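Local coordinates for protein MHP1 (Microbacterium liquefaciens, PDB 2JLN) that takes up 5-aryl-substituted hydantoins across the membrane in a sodium-dependent manner, as a nucleobase-cation-symport-1 family transporter, at residues Tyr403-Val414 / His441-Phe452. Residues are numbered along the deposited sequence; the frame is centred on the assembly and turned at random.
Sequences YWRGVNWVALAV and HIPAMRWVAKTF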
ATOM      1  N   TYR A 403     -18.088 -22.009   7.375  1.00 52.75           N
ATOM      2  CA  TYR A 403     -18.193 -22.074   8.840  1.00 49.89           C
ATOM      3  C   TYR A 403     -19.639 -21.920   9.323  1.00 50.41           C
ATOM      4  O   TYR A 403     -20.551 -22.518   8.753  1.00 53.52           O
ATOM      5  CB  TYR A 403     -17.286 -21.036   9.497  1.00 50.70           C
ATOM      6  CG  TYR A 403     -15.843 -21.126   9.045  1.00 52.68           C
ATOM      7  CD1 TYR A 403     -15.370 -20.314   8.018  1.00 53.29           C
ATOM      8  CD2 TYR A 403     -14.953 -22.030   9.634  1.00 49.30           C
ATOM      9  CE1 TYR A 403     -14.065 -20.396   7.586  1.00 50.66           C
ATOM     10  CE2 TYR A 403     -13.647 -22.114   9.211  1.00 46.66           C
ATOM     11  CZ  TYR A 403     -13.211 -21.290   8.187  1.00 48.92           C
ATOM     12  OH  TYR A 403     -11.915 -21.343   7.753  1.00 49.12           O
ATOM     13  N   TRP A 404     -19.853 -21.122  10.362  1.00 50.14           N
ATOM     14  CA  TRP A 404     -21.202 -20.909  10.892  1.00 49.98           C
ATOM     15  C   TRP A 404     -21.983 -19.924  10.029  1.00 50.41           C
ATOM     16  O   TRP A 404     -21.952 -18.722  10.255  1.00 51.54           O
ATOM     17  CB  TRP A 404     -21.162 -20.400  12.340  1.00 47.51           C
ATOM     18  CG  TRP A 404     -20.660 -21.381  13.338  1.00 48.00           C
ATOM     19  CD1 TRP A 404     -21.373 -22.353  13.956  1.00 49.02           C
ATOM     20  CD2 TRP A 404     -19.327 -21.474  13.856  1.00 49.22           C
ATOM     21  NE1 TRP A 404     -20.568 -23.059  14.828  1.00 49.60           N
ATOM     22  CE2 TRP A 404     -19.304 -22.539  14.775  1.00 46.48           C
ATOM     23  CE3 TRP A 404     -18.151 -20.758  13.635  1.00 49.62           C
ATOM     24  CZ2 TRP A 404     -18.162 -22.909  15.455  1.00 43.47           C
ATOM     25  CZ3 TRP A 404     -17.006 -21.139  14.320  1.00 49.81           C
ATOM     26  CH2 TRP A 404     -17.023 -22.203  15.215  1.00 42.70           C
ATOM     27  N   ARG A 405     -22.680 -20.429   9.027  1.00 53.55           N
ATOM     28  CA  ARG A 405     -23.547 -19.576   8.218  1.00 59.02           C
ATOM     29  C   ARG A 405     -22.801 -18.378   7.585  1.00 61.59           C
ATOM     30  O   ARG A 405     -23.358 -17.274   7.453  1.00 60.05           O
ATOM     31  CB  ARG A 405     -24.733 -19.099   9.059  1.00 63.02           C
ATOM     32  CG  ARG A 405     -26.089 -19.350   8.400  1.00 72.43           C
ATOM     33  CD  ARG A 405     -27.255 -18.928   9.292  1.00 82.31           C
ATOM     34  NE  ARG A 405     -28.437 -18.559   8.509  1.00 93.98           N
ATOM     35  CZ  ARG A 405     -29.518 -17.966   9.015  1.00 98.88           C
ATOM     36  NH1 ARG A 405     -29.577 -17.668  10.312  1.00 96.43           N
ATOM     37  NH2 ARG A 405     -30.548 -17.671   8.225  1.00 99.31           N
ATOM     38  N   GLY A 406     -21.544 -18.614   7.192  1.00 58.02           N
ATOM     39  CA  GLY A 406     -20.733 -17.629   6.489  1.00 53.17           C
ATOM     40  C   GLY A 406     -19.698 -16.876   7.315  1.00 51.79           C
ATOM     41  O   GLY A 406     -18.967 -16.062   6.772  1.00 51.29           O
ATOM     42  N   VAL A 407     -19.622 -17.138   8.617  1.00 51.96           N
ATOM     43  CA  VAL A 407     -18.755 -16.356   9.504  1.00 50.07           C
ATOM     44  C   VAL A 407     -18.001 -17.225  10.484  1.00 50.88           C
ATOM     45  O   VAL A 407     -18.599 -18.095  11.097  1.00 54.81           O
ATOM     46  CB  VAL A 407     -19.588 -15.436  10.358  1.00 49.14           C
ATOM     47  CG1 VAL A 407     -18.720 -14.799  11.422  1.00 45.05           C
ATOM     48  CG2 VAL A 407     -20.304 -14.416   9.479  1.00 49.70           C
ATOM     49  N   ASN A 408     -16.702 -17.002  10.654  1.00 50.00           N
ATOM     50  CA  ASN A 408     -15.936 -17.819  11.596  1.00 49.16           C
ATOM     51  C   ASN A 408     -15.771 -17.082  12.917  1.00 48.12           C
ATOM     52  O   ASN A 408     -14.788 -16.374  13.101  1.00 49.71           O
ATOM     53  CB  ASN A 408     -14.569 -18.205  11.000  1.00 50.19           C
ATOM     54  CG  ASN A 408     -13.633 -18.885  12.022  1.00 50.54           C
ATOM     55  OD1 ASN A 408     -13.904 -18.911  13.229  1.00 49.80           O
ATOM     56  ND2 ASN A 408     -12.525 -19.419  11.532  1.00 45.38           N
ATOM     57  N   TRP A 409     -16.719 -17.235  13.837  1.00 48.33           N
ATOM     58  CA  TRP A 409     -16.663 -16.441  15.067  1.00 49.19           C
ATOM     59  C   TRP A 409     -15.392 -16.660  15.880  1.00 48.00           C
ATOM     60  O   TRP A 409     -14.917 -15.719  16.498  1.00 49.65           O
ATOM     61  CB  TRP A 409     -17.915 -16.583  15.935  1.00 46.70           C
ATOM     62  CG  TRP A 409     -19.166 -16.234  15.195  1.00 46.91           C
ATOM     63  CD1 TRP A 409     -20.004 -17.102  14.560  1.00 47.05           C
ATOM     64  CD2 TRP A 409     -19.710 -14.922  14.987  1.00 45.81           C
ATOM     65  NE1 TRP A 409     -21.046 -16.412  13.974  1.00 49.33           N
ATOM     66  CE2 TRP A 409     -20.887 -15.073  14.220  1.00 47.48           C
ATOM     67  CE3 TRP A 409     -19.313 -13.636  15.362  1.00 44.63           C
ATOM     68  CZ2 TRP A 409     -21.670 -13.985  13.821  1.00 45.99           C
ATOM     69  CZ3 TRP A 409     -20.104 -12.558  14.983  1.00 44.04           C
ATOM     70  CH2 TRP A 409     -21.266 -12.741  14.218  1.00 45.54           C
ATOM     71  N   VAL A 410     -14.804 -17.855  15.855  1.00 45.56           N
ATOM     72  CA  VAL A 410     -13.564 -18.052  16.608  1.00 45.32           C
ATOM     73  C   VAL A 410     -12.424 -17.167  16.114  1.00 49.13           C
ATOM     74  O   VAL A 410     -11.646 -16.677  16.938  1.00 48.39           O
ATOM     75  CB  VAL A 410     -13.109 -19.509  16.676  1.00 46.97           C
ATOM     76  CG1 VAL A 410     -11.693 -19.605  17.283  1.00 45.05           C
ATOM     77  CG2 VAL A 410     -14.107 -20.314  17.481  1.00 44.99           C
ATOM     78  N   ALA A 411     -12.337 -16.948  14.788  1.00 51.59           N
ATOM     79  CA  ALA A 411     -11.350 -16.002  14.166  1.00 52.24           C
ATOM     80  C   ALA A 411     -11.570 -14.491  14.439  1.00 51.77           C
ATOM     81  O   ALA A 411     -10.617 -13.780  14.732  1.00 52.09           O
ATOM     82  CB  ALA A 411     -11.221 -16.244  12.670  1.00 51.97           C
ATOM     83  N   LEU A 412     -12.812 -14.008  14.332  1.00 52.02           N
ATOM     84  CA  LEU A 412     -13.181 -12.691  14.870  1.00 51.31           C
ATOM     85  C   LEU A 412     -12.913 -12.586  16.376  1.00 53.22           C
ATOM     86  O   LEU A 412     -12.726 -11.497  16.905  1.00 55.15           O
ATOM     87  CB  LEU A 412     -14.647 -12.363  14.584  1.00 50.09           C
ATOM     88  CG  LEU A 412     -14.950 -12.334  13.082  1.00 53.65           C
ATOM     89  CD1 LEU A 412     -16.331 -11.770  12.769  1.00 49.59           C
ATOM     90  CD2 LEU A 412     -13.878 -11.506  12.399  1.00 55.26           C
ATOM     91  N   ALA A 413     -12.892 -13.707  17.081  1.00 52.62           N
ATOM     92  CA  ALA A 413     -12.526 -13.648  18.491  1.00 51.81           C
ATOM     93  C   ALA A 413     -11.007 -13.484  18.644  1.00 53.44           C
ATOM     94  O   ALA A 413     -10.553 -12.592  19.361  1.00 53.44           O
ATOM     95  CB  ALA A 413     -13.035 -14.852  19.244  1.00 45.93           C
ATOM     96  N   VAL A 414     -10.221 -14.322  17.968  1.00 52.57           N
ATOM     97  CA  VAL A 414      -8.767 -14.143  17.978  1.00 51.16           C
ATOM     98  C   VAL A 414      -8.424 -12.710  17.580  1.00 54.54           C
ATOM     99  O   VAL A 414      -7.475 -12.121  18.097  1.00 56.12           O
ATOM    100  CB  VAL A 414      -8.044 -15.096  17.012  1.00 51.90           C
ATOM    101  CG1 VAL A 414      -6.569 -14.722  16.892  1.00 51.27           C
ATOM    102  CG2 VAL A 414      -8.199 -16.528  17.453  1.00 50.27           C
ATOM    103  N   HIS A 441      -4.026 -17.765  16.601  1.00 59.07           N
ATOM    104  CA  HIS A 441      -4.815 -18.400  15.532  1.00 56.51           C
ATOM    105  C   HIS A 441      -4.559 -19.907  15.503  1.00 57.39           C
ATOM    106  O   HIS A 441      -5.456 -20.691  15.215  1.00 56.50           O
ATOM    107  CB  HIS A 441      -4.501 -17.774  14.158  1.00 52.96           C
ATOM    108  CG  HIS A 441      -5.541 -18.045  13.122  1.00 51.66           C
ATOM    109  ND1 HIS A 441      -6.816 -17.524  13.193  1.00 52.86           N
ATOM    110  CD2 HIS A 441      -5.504 -18.793  11.991  1.00 55.99           C
ATOM    111  CE1 HIS A 441      -7.522 -17.945  12.159  1.00 53.43           C
ATOM    112  NE2 HIS A 441      -6.751 -18.722  11.414  1.00 52.87           N
ATOM    113  N   ILE A 442      -3.332 -20.309  15.822  1.00 57.17           N
ATOM    114  CA  ILE A 442      -2.957 -21.717  15.757  1.00 59.50           C
ATOM    115  C   ILE A 442      -3.816 -22.662  16.629  1.00 59.08           C
ATOM    116  O   ILE A 442      -4.478 -23.550  16.095  1.00 62.09           O
ATOM    117  CB  ILE A 442      -1.452 -21.901  15.989  1.00 59.27           C
ATOM    118  CG1 ILE A 442      -0.688 -21.327  14.803  1.00 55.89           C
ATOM    119  CG2 ILE A 442      -1.117 -23.353  16.096  1.00 57.28           C
ATOM    120  CD1 ILE A 442       0.787 -21.290  15.019  1.00 55.59           C
ATOM    121  N   PRO A 443      -3.822 -22.473  17.957  1.00 56.06           N
ATOM    122  CA  PRO A 443      -4.739 -23.236  18.818  1.00 54.15           C
ATOM    123  C   PRO A 443      -6.201 -22.959  18.496  1.00 58.72           C
ATOM    124  O   PRO A 443      -6.990 -23.893  18.455  1.00 61.82           O
ATOM    125  CB  PRO A 443      -4.444 -22.704  20.215  1.00 56.00           C
ATOM    126  CG  PRO A 443      -3.091 -22.107  20.131  1.00 60.96           C
ATOM    127  CD  PRO A 443      -2.960 -21.573  18.735  1.00 60.60           C
ATOM    128  N   ALA A 444      -6.576 -21.703  18.283  1.00 55.52           N
ATOM    129  CA  ALA A 444      -7.955 -21.419  17.914  1.00 54.83           C
ATOM    130  C   ALA A 444      -8.384 -22.235  16.691  1.00 60.06           C
ATOM    131  O   ALA A 444      -9.522 -22.698  16.624  1.00 61.98           O
ATOM    132  CB  ALA A 444      -8.156 -19.943  17.657  1.00 53.34           C
ATOM    133  N   MET A 445      -7.489 -22.410  15.721  1.00 59.24           N
ATOM    134  CA  MET A 445      -7.866 -23.089  14.478  1.00 61.41           C
ATOM    135  C   MET A 445      -7.870 -24.605  14.603  1.00 63.64           C
ATOM    136  O   MET A 445      -8.650 -25.275  13.921  1.00 62.94           O
ATOM    137  CB  MET A 445      -7.003 -22.659  13.284  1.00 59.02           C
ATOM    138  CG  MET A 445      -7.609 -21.541  12.427  1.00 56.58           C
ATOM    139  SD  MET A 445      -9.235 -21.907  11.718  1.00 65.36           S
ATOM    140  CE  MET A 445     -10.207 -20.866  12.786  1.00 56.57           C
ATOM    141  N   ARG A 446      -7.016 -25.154  15.465  1.00 63.43           N
ATOM    142  CA  ARG A 446      -7.076 -26.596  15.718  1.00 67.45           C
ATOM    143  C   ARG A 446      -8.304 -26.988  16.533  1.00 66.04           C
ATOM    144  O   ARG A 446      -8.568 -28.164  16.753  1.00 71.49           O
ATOM    145  CB  ARG A 446      -5.792 -27.130  16.356  1.00 69.34           C
ATOM    146  CG  ARG A 446      -4.726 -27.488  15.315  1.00 86.31           C
ATOM    147  CD  ARG A 446      -5.367 -27.927  13.959  1.00 87.77           C
ATOM    148  NE  ARG A 446      -4.401 -28.506  13.010  1.00100.01           N
ATOM    149  CZ  ARG A 446      -4.435 -29.766  12.555  1.00106.56           C
ATOM    150  NH1 ARG A 446      -5.401 -30.607  12.946  1.00 96.06           N
ATOM    151  NH2 ARG A 446      -3.500 -30.183  11.693  1.00103.55           N
ATOM    152  N   TRP A 447      -9.065 -25.993  16.962  1.00 63.77           N
ATOM    153  CA  TRP A 447     -10.280 -26.242  17.717  1.00 64.31           C
ATOM    154  C   TRP A 447     -11.494 -26.210  16.782  1.00 62.68           C
ATOM    155  O   TRP A 447     -12.301 -27.136  16.772  1.00 64.09           O
ATOM    156  CB  TRP A 447     -10.406 -25.223  18.859  1.00 63.80           C
ATOM    157  CG  TRP A 447     -11.588 -25.435  19.714  1.00 65.04           C
ATOM    158  CD1 TRP A 447     -11.934 -26.581  20.360  1.00 67.52           C
ATOM    159  CD2 TRP A 447     -12.591 -24.473  20.035  1.00 69.33           C
ATOM    160  NE1 TRP A 447     -13.103 -26.400  21.061  1.00 68.44           N
ATOM    161  CE2 TRP A 447     -13.529 -25.113  20.876  1.00 70.81           C
ATOM    162  CE3 TRP A 447     -12.792 -23.133  19.692  1.00 67.58           C
ATOM    163  CZ2 TRP A 447     -14.654 -24.463  21.374  1.00 73.83           C
ATOM    164  CZ3 TRP A 447     -13.906 -22.482  20.193  1.00 72.52           C
ATOM    165  CH2 TRP A 447     -14.826 -23.149  21.024  1.00 78.80           C
ATOM    166  N   VAL A 448     -11.609 -25.148  15.989  1.00 59.89           N
ATOM    167  CA  VAL A 448     -12.644 -25.053  14.966  1.00 57.12           C
ATOM    168  C   VAL A 448     -12.592 -26.251  14.003  1.00 58.46           C
ATOM    169  O   VAL A 448     -13.603 -26.618  13.384  1.00 52.28           O
ATOM    170  CB  VAL A 448     -12.485 -23.747  14.184  1.00 54.17           C
ATOM    171  CG1 VAL A 448     -13.349 -23.728  12.942  1.00 52.52           C
ATOM    172  CG2 VAL A 448     -12.836 -22.596  15.070  1.00 56.69           C
ATOM    173  N   ALA A 449     -11.407 -26.861  13.896  1.00 59.88           N
ATOM    174  CA  ALA A 449     -11.163 -27.942  12.938  1.00 56.30           C
ATOM    175  C   ALA A 449     -11.803 -29.268  13.367  1.00 60.30           C
ATOM    176  O   ALA A 449     -11.864 -30.214  12.586  1.00 57.56           O
ATOM    177  CB  ALA A 449      -9.668 -28.112  12.693  1.00 52.05           C
ATOM    178  N   LYS A 450     -12.273 -29.326  14.611  1.00 60.39           N
ATOM    179  CA  LYS A 450     -12.957 -30.492  15.133  1.00 56.85           C
ATOM    180  C   LYS A 450     -14.414 -30.456  14.693  1.00 61.53           C
ATOM    181  O   LYS A 450     -15.141 -31.448  14.798  1.00 64.73           O
ATOM    182  CB  LYS A 450     -12.916 -30.475  16.652  1.00 61.72           C
ATOM    183  CG  LYS A 450     -11.664 -31.033  17.306  1.00 66.35           C
ATOM    184  CD  LYS A 450     -11.970 -31.249  18.795  1.00 71.83           C
ATOM    185  CE  LYS A 450     -10.739 -31.212  19.705  1.00 81.65           C
ATOM    186  NZ  LYS A 450     -11.140 -31.040  21.154  1.00 78.08           N
ATOM    187  N   THR A 451     -14.847 -29.298  14.214  1.00 59.66           N
ATOM    188  CA  THR A 451     -16.223 -29.104  13.791  1.00 52.70           C
ATOM    189  C   THR A 451     -16.332 -28.926  12.285  1.00 56.34           C
ATOM    190  O   THR A 451     -17.295 -29.389  11.683  1.00 59.20           O
ATOM    191  CB  THR A 451     -16.790 -27.867  14.433  1.00 53.33           C
ATOM    192  OG1 THR A 451     -16.842 -28.061  15.854  1.00 57.40           O
ATOM    193  CG2 THR A 451     -18.169 -27.536  13.862  1.00 50.05           C
ATOM    194  N   PHE A 452     -15.353 -28.246  11.682  1.00 58.18           N
ATOM    195  CA  PHE A 452     -15.355 -27.946  10.247  1.00 53.03           C
ATOM    196  C   PHE A 452     -14.060 -28.435   9.647  1.00 52.64           C
ATOM    197  O   PHE A 452     -13.050 -28.439  10.327  1.00 55.74           O
ATOM    198  CB  PHE A 452     -15.410 -26.450  10.039  1.00 50.35           C
ATOM    199  CG  PHE A 452     -16.660 -25.815  10.521  1.00 48.60           C
ATOM    200  CD1 PHE A 452     -16.644 -24.991  11.636  1.00 52.21           C
ATOM    201  CD2 PHE A 452     -17.846 -26.020   9.856  1.00 46.05           C
ATOM    202  CE1 PHE A 452     -17.805 -24.371  12.086  1.00 51.65           C
ATOM    203  CE2 PHE A 452     -19.013 -25.419  10.286  1.00 47.98           C
ATOM    204  CZ  PHE A 452     -18.994 -24.584  11.400  1.00 53.45           C
TER
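Val-410 and Val-414 pack on Ala-444 where the last two transmembrane helices lie side by side as an antiparallel helical hairpin; the axes of segments 409-414 and 441-448 come within 9.9 Å at 167°. Ala-444 is the hollow: its lone methyl lets two valine bumps settle on it, CG1 of Val-410 and, one turn on, CG2 of Val-414, the latter 3.4 Å from Ala-444 CB. Val-410 also reaches the next turn, its CB lying 3.5 Å from Val-448 CG2, while its CG2 touches Trp-447 CZ3. Branching at CB suits these valines, since each presents two methyls at once.

Toward Tyr-403, Trp-404 and Phe-452 the packing becomes aromatic. With CG anti to its own carbonyl carbon (chi1 -65°), Phe-452 swings into the angle formed by Tyr-403 and Trp-404. Its edge meets the indole face in a T-shaped stack, CE1 foremost; Tyr-403 turns its own edge to the Phe-452 face, and its hydroxyl hydrogen-bonds Met-96 O. With an alanine here, the indole face would probably lose the edge that holds it, and a gap open beside both aromatics. Val-448 fills the groove beside them, CG1 against Tyr-403 CD2 and CG2 at the indole edge. Asn-408 suits the N-cap: its short side-chain carbonyl reaches a first-turn N-H, that of Ala-411, which points nearly straight at OD1 (162°). The backbone joins the cluster too, Tyr-403 CA making a CH-pi contact 3.8 Å from the Phe-452 ring centroid.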